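Local structure of group B streptococcal R4 surface protein (Streptococcus agalactiae, 6S5X) at residues Asn10-Lys15 / Asp71-Thr76; Gly40-Phe45 / Val62-Asp67; Val19-Thr24 / Val77-Pro82; Lys15-Asn20 / Ala27-Gly32. The protein is a cell-wall-anchored surface protein implicated in infection, and this chain is its most N-terminal Rib domain, an immunoglobulin-like unit of the bacterial surface. All blocks are in the same frame, centred on the assembly; numbering follows the deposited sequence. Where two conformers were deposited one is given.

From the N terminus, the chain enters contact 1, where loop 10-15 runs along strand 70-80 and shares a sodium ion with it. Contact 4 follows at once: the 3-10 turn 27-30 comes back against Lys15 to Asn20, closing a short loop that lies within the long one of contact 1. Strand 17-20 also pairs with the end of strand 70-80 in contact 3, whose loop crosses that of contact 1. Contact 2 is the hairpin of strands 42-45 and 55-64. It falls inside the loops of both contact 1 and contact 3, and comes after contact 4. Together they tie both outer strands of the sheet to its middle.

Contact 1 (Asn10-Lys15 / Asp71-Thr76); sequences NDPAGK and DTVDVT. With NA (sodium ion), chain C.
Pro12 and Asp71 set their side chains across each other at about a right angle. The proline ring points at strand 71-76, and its CG lies 3.7 Å from Asp71 CB. Pro12 CD lies 3.4 Å from Asp71 OD2, so this oxygen lies against the ring. Asp71 carries its carboxyl group beside the backbone N and anti to the carbonyl carbon (chi1 -82°). From there Asp71 OD2 binds the sodium ion at 2.3 Å and Asp71 OD1 more loosely at 2.8 Å. Asn10 gives the metal its backbone O, also at 2.3 Å, while its side-chain amide turns away to Asp6. Ala7 and two waters complete the site, and one of these waters donates to Asp11 OD1. Tyr65 OH is hydrogen-bonded to Asp71 OD2, which fixes the carboxylate further. The two segments run nearly parallel, 12° apart end to end, but share no direct hydrogen bond. In this Rib domain, a member of the E-set clan with an immunoglobulin-like fold, loop 10-15 thus lies along strand 70-80 before the edge strand 17-20 begins. Metal and apolar packing join them here. Val73 directs CG2 to the proline, 3.9 Å from Pro12 CB. Further along, Val75 CG1 lies 3.8 Å from Gly14 CA. At the far end a water donates to both Lys15 O and Thr76 O, bridging the backbones just ahead of strand 17-20.

Contact 2 (Gly40-Phe45 / Val62-Asp67); sequences GTTVAF and VVTYPD
Thr41 runs alongside the Tyr65 ring, both extending in one direction. Thr41 OG1 approaches the ring obliquely, 3.5 Å from Tyr65 CD1, and is itself bonded to Pro38 O. Thr41 CG2, anti to the backbone N, also reaches Tyr65 CD1 and packs tightly, 3.5 Å from Val63 CG1. Beyond this segment pair, Pro12 and Asn10 touch the phenol end of Tyr65, whose hydroxyl is turned to Asp71. The Pro66 ring sits with CG 4.0 Å from Gly40 C. Gly40 has a positive phi (88°), a conformation that favours glycine. From here strands 42-45 and 55-64 form an antiparallel hairpin, with strand 42-45 at the edge of the sheet. Thr42 and Thr64 are a hydrogen-bonded pair, with N to O distances of 3.0 Å for Thr42 N to Thr64 O and 2.9 Å for the reverse bond, Thr64 N to Thr42 O. Ala44 and Val62 pair likewise, and Val62 N lies 2.8 Å from Ala44 O. Val43 and Val63 form the non-hydrogen-bonded pair between them, their side chains together on the face that also carries the Val43 contact with Val61. On the other face a water bonds to Thr42 OG1, Thr64 OG1 and Val62 O. A second water donates to both Gly40 O and Thr64 O and bridges them.

Contact 3 (Val19-Thr24 / Val77-Pro82); sequences VNVGET and VKVVDP
Val19 N gives the shortest bond across the contact, 2.8 Å to Lys78 O, and meets that carbonyl nearly head-on (C=O...N 172°). Val19 O then accepts from Val80 N at 2.9 Å. Val21 N continues the ladder to Val80 O, tilted from the carbonyl plane. Strand 17-20 thus runs parallel to the end of strand 70-80, whose other neighbour, strand 55-64, is antiparallel. The sheet is therefore mixed, with 17-20 as an outer strand. Val19, Val77 and Val79 share one face. With CG1 anti to the carbonyl carbon (chi1 -56°), Val19 CG2 falls between the backbone N and the carbonyl carbon and touches both Val77 CG1 and Val79 CG2 at 4.0 Å. Val79 CG1 meets Val21 CG2 at 3.8 Å, the two side chains crossing at about a right angle. On the opposite face the Asn20 amide stands beside Val80 and Pro82, with OD1 3.3 Å from Val80 CG2. At the end of the strand a type II turn runs from Asn20 to Glu23. Asn20 N donates to Glu23 OE1 at 2.8 Å, from above the carboxylate plane.

Contact 4 (Lys15-Asn20 / Ala27-Gly32); sequences KDQQVN and AEDSIG
Gln17 reaches from strand 17-20 over the 3-10 turn at Asp29 and Ser30. Its CB lies 3.9 Å from Asp29 O. CG sits between the backbone N and the carbonyl carbon (chi1 60°), and the extended chain beyond it passes along Ser30, with CG 3.8 Å from Ser30 OG. CD and both amide atoms then rest against Asp29 CB. OE1 takes a hydrogen from a water that also donates to Asp29 OD2, so amide and carboxylate are joined through solvent. Their planes stand 73° apart. Gln17 NE2 donates to Ser30 OG at 2.9 Å, almost straight (168°) and with the oxygen close to the amide plane. It also bonds to Lys26 O just before the turn. Ser30 OG in turn donates to the water held by Lys15 O, which leaves this hydroxyl both accepting and giving. On the backbone, Lys15 N bonds to Ser30 O at 2.9 Å, approaching from above the carbonyl plane. Lys15 lays CB over Ser30 and CD near Asp29 O, and its NZ reaches the same oxygen through a water. Phe45 of strand 42-45 packs on Gln17, Ala27 and Ser30, so the turn bridges the two edge strands of the sheet. The chemistry is mainly polar and partly water-mediated: two direct bonds set the position of Ser30, and no direct charge pairing forms between Lys15 and Asp29.

Contact 1 (Asn10-Lys15 / Asp71-Thr76)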
loop_
_atom_site.group_PDB
_atom_site.type_symbol
_atom_site.label_atom_id
_atom_site.label_comp_id
_atom_site.label_asym_id
_atom_site.label_seq_id
_atom_site.Cartn_x
_atom_site.Cartn_y
_atom_site.Cartn_z
ATOM N N ASN A 10 5.131 -9.162 11.026
ATOM C CA ASN A 10 5.419 -7.894 10.370
ATOM C C ASN A 10 4.200 -7.007 10.483
ATOM O O ASN A 10 3.080 -7.487 10.649
ATOM C CB ASN A 10 5.793 -8.090 8.892
ATOM C CG ASN A 10 7.180 -8.651 8.727
ATOM O OD1 ASN A 10 8.164 -7.899 8.757
ATOM N ND2 ASN A 10 7.286 -9.981 8.650
ATOM N N ASP A 11 4.427 -5.694 10.391
ATOM C CA ASP A 11 3.353 -4.717 10.551
ATOM C C ASP A 11 3.562 -3.562 9.572
ATOM O O ASP A 11 4.169 -2.543 9.903
ATOM C CB ASP A 11 3.275 -4.236 12.003
ATOM C CG ASP A 11 1.944 -3.534 12.325
ATOM O OD1 ASP A 11 0.925 -3.767 11.634
ATOM O OD2 ASP A 11 1.922 -2.739 13.275
ATOM N N PRO A 12 3.097 -3.702 8.348
ATOM C CA PRO A 12 3.255 -2.590 7.399
ATOM C C PRO A 12 2.436 -1.392 7.840
ATOM O O PRO A 12 1.317 -1.534 8.343
ATOM C CB PRO A 12 2.739 -3.157 6.077
ATOM C CG PRO A 12 2.042 -4.408 6.398
ATOM C CD PRO A 12 2.430 -4.878 7.752
ATOM N N ALA A 13 3.004 -0.204 7.659
ATOM C CA ALA A 13 2.363 1.037 8.064
ATOM C C ALA A 13 1.947 1.824 6.837
ATOM O O ALA A 13 2.760 2.054 5.945
ATOM C CB ALA A 13 3.275 1.899 8.928
ATOM N N GLY A 14 0.684 2.201 6.788
ATOM C CA GLY A 14 0.203 3.032 5.700
ATOM C C GLY A 14 0.772 4.435 5.741
ATOM O O GLY A 14 1.065 4.993 6.805
ATOM N N LYS A 15 0.897 5.014 4.544
ATOM C CA LYS A 15 1.375 6.373 4.327
ATOM C C LYS A 15 0.482 7.039 3.288
ATOM O O LYS A 15 0.238 6.477 2.214
ATOM C CB LYS A 15 2.833 6.315 3.829
ATOM C CG LYS A 15 3.641 7.544 3.832
ATOM C CD LYS A 15 4.943 7.241 3.109
ATOM C CE LYS A 15 6.074 8.141 3.551
ATOM N NZ LYS A 15 6.722 8.797 2.387
ATOM N N ASP A 71 -0.968 -8.887 4.490
ATOM C CA ASP A 71 -1.505 -7.811 5.319
ATOM C C ASP A 71 -2.142 -6.804 4.375
ATOM O O ASP A 71 -1.761 -6.692 3.210
ATOM C CB ASP A 71 -0.405 -7.111 6.148
ATOM C CG ASP A 71 -0.042 -7.863 7.455
ATOM O OD1 ASP A 71 -0.983 -8.251 8.169
ATOM O OD2 ASP A 71 1.168 -8.006 7.809
ATOM N N THR A 72 -3.134 -6.097 4.882
ATOM C CA THR A 72 -3.688 -4.961 4.171
ATOM C C THR A 72 -3.435 -3.700 4.978
ATOM O O THR A 72 -3.269 -3.724 6.205
ATOM C CB THR A 72 -5.174 -5.126 3.925
ATOM O OG1 THR A 72 -5.842 -5.180 5.184
ATOM C CG2 THR A 72 -5.446 -6.416 3.124
ATOM N N VAL A 73 -3.399 -2.584 4.269
ATOM C CA VAL A 73 -3.288 -1.287 4.909
ATOM C C VAL A 73 -4.280 -0.369 4.219
ATOM O O VAL A 73 -4.364 -0.372 2.986
ATOM C CB VAL A 73 -1.854 -0.736 4.796
ATOM C CG1 VAL A 73 -1.712 0.552 5.544
ATOM C CG2 VAL A 73 -0.842 -1.810 5.292
ATOM N N ASP A 74 -5.085 0.340 5.010
ATOM C CA ASP A 74 -5.978 1.365 4.485
ATOM C C ASP A 74 -5.209 2.675 4.371
ATOM O O ASP A 74 -4.610 3.130 5.351
ATOM C CB ASP A 74 -7.193 1.560 5.399
ATOM C CG ASP A 74 -8.136 0.369 5.389
ATOM O OD1 ASP A 74 -8.416 -0.160 4.294
ATOM O OD2 ASP A 74 -8.562 -0.057 6.482
ATOM N N VAL A 75 -5.255 3.312 3.203
ATOM C CA VAL A 75 -4.562 4.579 2.997
ATOM C C VAL A 75 -5.459 5.550 2.234
ATOM O O VAL A 75 -6.551 5.217 1.785
ATOM C CB VAL A 75 -3.223 4.417 2.236
ATOM C CG1 VAL A 75 -2.333 3.405 2.940
ATOM C CG2 VAL A 75 -3.461 3.999 0.814
ATOM N N THR A 76 -4.965 6.771 2.106
ATOM C CA THR A 76 -5.612 7.833 1.354
ATOM C C THR A 76 -4.643 8.329 0.291
ATOM O O THR A 76 -3.482 8.607 0.593
ATOM C CB THR A 76 -5.985 9.009 2.259
ATOM O OG1 THR A 76 -6.894 8.581 3.275
ATOM C CG2 THR A 76 -6.648 10.092 1.424
HETATM NA NA NA C . 0.956 -8.250 10.117
HETATM O O HOH W 1 -0.042 -6.330 10.963
HETATM O O HOH W 2 -1.390 6.624 0.294
HETATM O O HOH W 3 -0.658 -9.609 11.120
#

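Contact 2 (Gly40-Phe45 / Val62-Asp67)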
loop_
_atom_site.group_PDB
_atom_site.type_symbol
_atom_site.label_atom_id
_atom_site.label_comp_id
_atom_site.label_asym_id
_atom_site.label_seq_id
_atom_site.Cartn_x
_atom_site.Cartn_y
_atom_site.Cartn_z
ATOM N N GLY A 40 11.611 -9.567 -0.849
ATOM C CA GLY A 40 10.675 -10.260 -1.718
ATOM C C GLY A 40 9.206 -9.972 -1.479
ATOM O O GLY A 40 8.359 -10.424 -2.271
ATOM N N THR A 41 8.875 -9.240 -0.429
ATOM C CA THR A 41 7.501 -8.798 -0.215
ATOM C C THR A 41 7.066 -7.897 -1.367
ATOM O O THR A 41 7.836 -7.043 -1.821
ATOM C CB THR A 41 7.398 -8.024 1.111
ATOM O OG1 THR A 41 7.802 -8.850 2.213
ATOM C CG2 THR A 41 5.992 -7.563 1.325
ATOM N N THR A 42 5.826 -8.080 -1.836
ATOM C CA THR A 42 5.226 -7.250 -2.875
ATOM C C THR A 42 4.111 -6.403 -2.282
ATOM O O THR A 42 3.487 -6.772 -1.284
ATOM C CB THR A 42 4.657 -8.094 -4.019
ATOM O OG1 THR A 42 3.538 -8.849 -3.546
ATOM C CG2 THR A 42 5.719 -9.016 -4.567
ATOM N N VAL A 43 3.873 -5.253 -2.911
ATOM C CA VAL A 43 2.788 -4.369 -2.532
ATOM C C VAL A 43 2.021 -3.985 -3.795
ATOM O O VAL A 43 2.607 -3.826 -4.876
ATOM C CB VAL A 43 3.287 -3.118 -1.781
ATOM C CG1 VAL A 43 3.948 -3.494 -0.477
ATOM C CG2 VAL A 43 4.234 -2.366 -2.627
ATOM N N ALA A 44 0.702 -3.922 -3.675
ATOM C CA ALA A 44 -0.142 -3.542 -4.790
ATOM C C ALA A 44 -1.384 -2.869 -4.261
ATOM O O ALA A 44 -1.869 -3.198 -3.175
ATOM C CB ALA A 44 -0.521 -4.768 -5.631
ATOM N N PHE A 45 -1.931 -1.949 -5.048
ATOM C CA PHE A 45 -3.252 -1.447 -4.698
ATOM C C PHE A 45 -4.287 -2.540 -4.936
ATOM O O PHE A 45 -4.197 -3.301 -5.893
ATOM C CB PHE A 45 -3.609 -0.206 -5.507
ATOM C CG PHE A 45 -2.882 1.020 -5.068
ATOM C CD1 PHE A 45 -3.051 1.528 -3.802
ATOM C CD2 PHE A 45 -2.014 1.647 -5.927
ATOM C CE1 PHE A 45 -2.385 2.664 -3.391
ATOM C CE2 PHE A 45 -1.350 2.798 -5.535
ATOM C CZ PHE A 45 -1.528 3.293 -4.260
ATOM N N VAL A 62 -2.374 -4.054 -0.588
ATOM C CA VAL A 62 -2.211 -5.461 -0.251
ATOM C C VAL A 62 -0.723 -5.781 -0.243
ATOM O O VAL A 62 -0.024 -5.589 -1.244
ATOM C CB VAL A 62 -2.962 -6.370 -1.232
ATOM C CG1 VAL A 62 -2.771 -7.814 -0.825
ATOM C CG2 VAL A 62 -4.421 -6.031 -1.242
ATOM N N VAL A 63 -0.253 -6.247 0.894
ATOM C CA VAL A 63 1.143 -6.581 1.147
ATOM C C VAL A 63 1.226 -8.097 1.166
ATOM O O VAL A 63 0.604 -8.742 2.018
ATOM C CB VAL A 63 1.623 -5.990 2.478
ATOM C CG1 VAL A 63 3.096 -6.327 2.737
ATOM C CG2 VAL A 63 1.386 -4.511 2.529
ATOM N N THR A 64 1.938 -8.680 0.206
ATOM C CA THR A 64 2.009 -10.132 0.064
ATOM C C THR A 64 3.418 -10.595 0.389
ATOM O O THR A 64 4.374 -10.232 -0.295
ATOM C CB THR A 64 1.605 -10.589 -1.337
ATOM O OG1 THR A 64 0.282 -10.118 -1.636
ATOM C CG2 THR A 64 1.602 -12.126 -1.383
ATOM N N TYR A 65 3.541 -11.393 1.418
ATOM C CA TYR A 65 4.836 -11.878 1.865
ATOM C C TYR A 65 5.250 -13.125 1.077
ATOM O O TYR A 65 4.417 -13.802 0.461
ATOM C CB TYR A 65 4.779 -12.193 3.369
ATOM C CG TYR A 65 4.431 -10.978 4.198
ATOM C CD1 TYR A 65 5.373 -9.982 4.431
ATOM C CD2 TYR A 65 3.151 -10.793 4.708
ATOM C CE1 TYR A 65 5.042 -8.847 5.163
ATOM C CE2 TYR A 65 2.824 -9.692 5.430
ATOM C CZ TYR A 65 3.768 -8.704 5.663
ATOM O OH TYR A 65 3.407 -7.585 6.387
ATOM N N PRO A 66 6.543 -13.468 1.107
ATOM C CA PRO A 66 7.028 -14.609 0.307
ATOM C C PRO A 66 6.406 -15.938 0.672
ATOM O O PRO A 66 6.387 -16.845 -0.172
ATOM C CB PRO A 66 8.546 -14.623 0.588
ATOM C CG PRO A 66 8.873 -13.205 0.906
ATOM C CD PRO A 66 7.654 -12.691 1.682
ATOM N N ASP A 67 5.910 -16.099 1.888
ATOM C CA ASP A 67 5.252 -17.345 2.268
ATOM C C ASP A 67 3.776 -17.378 1.906
ATOM O O ASP A 67 3.099 -18.378 2.186
ATOM C CB ASP A 67 5.439 -17.625 3.769
ATOM C CG ASP A 67 4.734 -16.648 4.680
ATOM O OD1 ASP A 67 4.023 -15.748 4.198
ATOM O OD2 ASP A 67 4.906 -16.786 5.922
HETATM O O HOH W 4 6.121 -12.003 -1.859
HETATM O O HOH W 5 0.931 -7.648 -2.888
#

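Contact 3 (Val19-Thr24 / Val77-Pro82)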
loop_
_atom_site.group_PDB
_atom_site.type_symbol
_atom_site.label_atom_id
_atom_site.label_comp_id
_atom_site.label_asym_id
_atom_site.label_seq_id
_atom_site.Cartn_x
_atom_site.Cartn_y
_atom_site.Cartn_z
ATOM N N VAL A 19 -0.870 13.320 -5.126
ATOM C CA VAL A 19 -0.531 13.301 -6.539
ATOM C C VAL A 19 -1.396 14.328 -7.257
ATOM O O VAL A 19 -2.422 14.778 -6.744
ATOM C CB VAL A 19 -0.697 11.915 -7.206
ATOM C CG1 VAL A 19 0.139 10.842 -6.470
ATOM C CG2 VAL A 19 -2.165 11.496 -7.269
ATOM N N ASN A 20 -0.977 14.670 -8.474
ATOM C CA ASN A 20 -1.750 15.562 -9.319
ATOM C C ASN A 20 -2.765 14.769 -10.128
ATOM O O ASN A 20 -2.614 13.565 -10.377
ATOM C CB ASN A 20 -0.833 16.343 -10.249
ATOM C CG ASN A 20 0.101 17.259 -9.498
ATOM O OD1 ASN A 20 -0.264 17.836 -8.485
ATOM N ND2 ASN A 20 1.341 17.335 -9.958
ATOM N N VAL A 21 -3.825 15.465 -10.535
ATOM C CA VAL A 21 -4.815 14.857 -11.413
ATOM C C VAL A 21 -4.118 14.172 -12.575
ATOM O O VAL A 21 -3.212 14.740 -13.193
ATOM C CB VAL A 21 -5.808 15.907 -11.942
ATOM C CG1 VAL A 21 -6.654 15.314 -13.047
ATOM C CG2 VAL A 21 -6.720 16.399 -10.806
ATOM N N GLY A 22 -4.542 12.952 -12.880
ATOM C CA GLY A 22 -4.014 12.206 -13.994
ATOM C C GLY A 22 -2.787 11.362 -13.698
ATOM O O GLY A 22 -2.473 10.470 -14.485
ATOM N N GLU A 23 -2.076 11.625 -12.605
ATOM C CA GLU A 23 -0.873 10.866 -12.289
ATOM C C GLU A 23 -1.277 9.486 -11.787
ATOM O O GLU A 23 -2.380 9.290 -11.276
ATOM C CB GLU A 23 -0.031 11.598 -11.240
ATOM C CG GLU A 23 0.578 12.909 -11.732
ATOM C CD GLU A 23 1.590 13.534 -10.765
ATOM O OE1 GLU A 23 1.388 13.503 -9.540
ATOM O OE2 GLU A 23 2.618 14.040 -11.251
ATOM N N THR A 24 -0.364 8.533 -11.889
ATOM C CA THR A 24 -0.680 7.178 -11.431
ATOM C C THR A 24 0.160 6.839 -10.208
ATOM O O THR A 24 1.391 6.697 -10.322
ATOM C CB THR A 24 -0.474 6.141 -12.540
ATOM O OG1 THR A 24 -1.242 6.532 -13.690
ATOM C CG2 THR A 24 -0.920 4.742 -12.039
ATOM N N VAL A 77 -5.114 8.453 -0.944
ATOM C CA VAL A 77 -4.352 9.131 -1.980
ATOM C C VAL A 77 -5.029 10.465 -2.235
ATOM O O VAL A 77 -6.169 10.500 -2.717
ATOM C CB VAL A 77 -4.266 8.306 -3.261
ATOM C CG1 VAL A 77 -3.547 9.086 -4.324
ATOM C CG2 VAL A 77 -3.505 7.012 -2.994
ATOM N N LYS A 78 -4.341 11.562 -1.921
ATOM C CA LYS A 78 -4.902 12.892 -2.132
ATOM C C LYS A 78 -4.548 13.349 -3.542
ATOM O O LYS A 78 -3.371 13.363 -3.915
ATOM C CB LYS A 78 -4.386 13.882 -1.092
ATOM C CG LYS A 78 -4.998 15.295 -1.230
ATOM C CD LYS A 78 -4.427 16.287 -0.209
ATOM C CE LYS A 78 -5.051 17.667 -0.386
ATOM N NZ LYS A 78 -4.451 18.689 0.521
ATOM N N VAL A 79 -5.565 13.653 -4.342
ATOM C CA VAL A 79 -5.384 14.113 -5.717
ATOM C C VAL A 79 -5.685 15.598 -5.751
ATOM O O VAL A 79 -6.742 16.035 -5.280
ATOM C CB VAL A 79 -6.281 13.355 -6.707
ATOM C CG1 VAL A 79 -5.976 13.810 -8.129
ATOM C CG2 VAL A 79 -6.071 11.852 -6.534
ATOM N N VAL A 80 -4.755 16.375 -6.275
ATOM C CA VAL A 80 -4.921 17.821 -6.349
ATOM C C VAL A 80 -4.864 18.261 -7.804
ATOM O O VAL A 80 -4.136 17.694 -8.622
ATOM C CB VAL A 80 -3.851 18.574 -5.519
ATOM C CG1 VAL A 80 -3.888 18.138 -4.061
ATOM C CG2 VAL A 80 -2.475 18.337 -6.094
ATOM N N ASP A 81 -5.609 19.329 -8.109
ATOM C CA ASP A 81 -5.510 20.001 -9.400
ATOM C C ASP A 81 -4.372 21.014 -9.335
ATOM O O ASP A 81 -4.458 21.963 -8.549
ATOM C CB ASP A 81 -6.839 20.688 -9.709
ATOM C CG ASP A 81 -6.788 21.548 -10.940
ATOM O OD1 ASP A 81 -5.692 21.722 -11.506
ATOM O OD2 ASP A 81 -7.862 22.044 -11.339
ATOM N N PRO A 82 -3.312 20.889 -10.162
ATOM C CA PRO A 82 -2.178 21.833 -10.107
ATOM C C PRO A 82 -2.333 23.155 -10.891
ATOM O O PRO A 82 -3.383 23.806 -10.851
ATOM C CB PRO A 82 -1.044 21.001 -10.675
ATOM C CG PRO A 82 -1.731 20.144 -11.760
ATOM C CD PRO A 82 -3.137 19.880 -11.233
#

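Contact 4 (Lys15-Asn20 / Ala27-Gly32)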
loop_
_atom_site.group_PDB
_atom_site.type_symbol
_atom_site.label_atom_id
_atom_site.label_comp_id
_atom_site.label_asym_id
_atom_site.label_seq_id
_atom_site.Cartn_x
_atom_site.Cartn_y
_atom_site.Cartn_z
ATOM N N LYS A 15 0.897 5.014 4.544
ATOM C CA LYS A 15 1.375 6.373 4.327
ATOM C C LYS A 15 0.482 7.039 3.288
ATOM O O LYS A 15 0.238 6.477 2.214
ATOM C CB LYS A 15 2.833 6.315 3.829
ATOM C CG LYS A 15 3.641 7.544 3.832
ATOM C CD LYS A 15 4.943 7.241 3.109
ATOM C CE LYS A 15 6.074 8.141 3.551
ATOM N NZ LYS A 15 6.722 8.797 2.387
ATOM N N ASP A 16 0.003 8.229 3.616
ATOM C CA ASP A 16 -0.745 9.043 2.668
ATOM C C ASP A 16 0.223 9.593 1.628
ATOM O O ASP A 16 1.394 9.870 1.911
ATOM C CB ASP A 16 -1.480 10.157 3.427
ATOM C CG ASP A 16 -2.569 9.606 4.367
ATOM O OD1 ASP A 16 -2.831 8.368 4.309
ATOM O OD2 ASP A 16 -3.151 10.389 5.159
ATOM N N GLN A 17 -0.252 9.707 0.407
ATOM C CA GLN A 17 0.525 10.358 -0.630
ATOM C C GLN A 17 -0.382 11.315 -1.377
ATOM O O GLN A 17 -1.612 11.222 -1.316
ATOM C CB GLN A 17 1.226 9.330 -1.563
ATOM C CG GLN A 17 0.374 8.362 -2.340
ATOM C CD GLN A 17 1.206 7.579 -3.396
ATOM O OE1 GLN A 17 1.878 8.161 -4.248
ATOM N NE2 GLN A 17 1.157 6.263 -3.314
ATOM N N GLN A 18 0.261 12.302 -1.992
ATOM C CA GLN A 18 -0.422 13.341 -2.748
ATOM C C GLN A 18 0.068 13.257 -4.179
ATOM O O GLN A 18 1.278 13.119 -4.420
ATOM C CB GLN A 18 -0.152 14.712 -2.157
ATOM C CG GLN A 18 -0.859 15.816 -2.921
ATOM C CD GLN A 18 -0.563 17.172 -2.359
ATOM O OE1 GLN A 18 -0.903 17.462 -1.219
ATOM N NE2 GLN A 18 0.086 18.018 -3.158
ATOM N N VAL A 19 -0.870 13.320 -5.126
ATOM C CA VAL A 19 -0.531 13.301 -6.539
ATOM C C VAL A 19 -1.396 14.328 -7.257
ATOM O O VAL A 19 -2.422 14.778 -6.744
ATOM C CB VAL A 19 -0.697 11.915 -7.206
ATOM C CG1 VAL A 19 0.139 10.842 -6.470
ATOM C CG2 VAL A 19 -2.165 11.496 -7.269
ATOM N N ASN A 20 -0.977 14.670 -8.474
ATOM C CA ASN A 20 -1.750 15.562 -9.319
ATOM C C ASN A 20 -2.765 14.769 -10.128
ATOM O O ASN A 20 -2.614 13.565 -10.377
ATOM C CB ASN A 20 -0.833 16.343 -10.249
ATOM C CG ASN A 20 0.101 17.259 -9.498
ATOM O OD1 ASN A 20 -0.264 17.836 -8.485
ATOM N ND2 ASN A 20 1.341 17.335 -9.958
ATOM N N ALA A 27 1.891 1.835 -5.321
ATOM C CA ALA A 27 1.549 1.315 -4.000
ATOM C C ALA A 27 2.732 1.417 -3.046
ATOM O O ALA A 27 2.547 1.647 -1.839
ATOM C CB ALA A 27 1.098 -0.140 -4.116
ATOM N N GLU A 28 3.955 1.280 -3.567
ATOM C CA GLU A 28 5.142 1.403 -2.719
ATOM C C GLU A 28 5.199 2.750 -1.996
ATOM O O GLU A 28 5.721 2.843 -0.884
ATOM C CB GLU A 28 6.419 1.228 -3.554
ATOM C CG GLU A 28 6.710 -0.218 -4.002
ATOM C CD GLU A 28 5.971 -0.658 -5.250
ATOM O OE1 GLU A 28 5.215 0.142 -5.821
ATOM O OE2 GLU A 28 6.161 -1.821 -5.668
ATOM N N ASP A 29 4.679 3.804 -2.605
ATOM C CA ASP A 29 4.743 5.132 -2.009
ATOM C C ASP A 29 3.660 5.337 -0.951
ATOM O O ASP A 29 3.585 6.418 -0.354
ATOM C CB ASP A 29 4.647 6.171 -3.142
ATOM C CG ASP A 29 5.917 6.207 -4.025
ATOM O OD1 ASP A 29 7.027 5.881 -3.523
ATOM O OD2 ASP A 29 5.816 6.538 -5.227
ATOM N N SER A 30 2.795 4.344 -0.753
ATOM C CA SER A 30 1.779 4.321 0.289
ATOM C C SER A 30 2.161 3.439 1.477
ATOM O O SER A 30 1.312 3.168 2.327
ATOM C CB SER A 30 0.451 3.846 -0.298
ATOM O OG SER A 30 -0.119 4.840 -1.145
ATOM N N ILE A 31 3.397 2.948 1.524
ATOM C CA ILE A 31 3.888 2.136 2.632
ATOM C C ILE A 31 5.078 2.846 3.241
ATOM O O ILE A 31 5.993 3.248 2.519
ATOM C CB ILE A 31 4.273 0.717 2.175
ATOM C CG1 ILE A 31 3.028 0.025 1.650
ATOM C CG2 ILE A 31 4.912 -0.037 3.348
ATOM C CD1 ILE A 31 1.983 -0.174 2.715
ATOM N N GLY A 32 5.072 3.011 4.568
ATOM C CA GLY A 32 6.110 3.796 5.205
ATOM C C GLY A 32 7.321 3.013 5.672
ATOM O O GLY A 32 8.321 3.607 6.087
HETATM O O HOH W 2 -1.390 6.624 0.294
HETATM O O HOH W 6 5.011 8.670 -0.367
HETATM O O HOH W 7 3.334 7.157 -6.245
#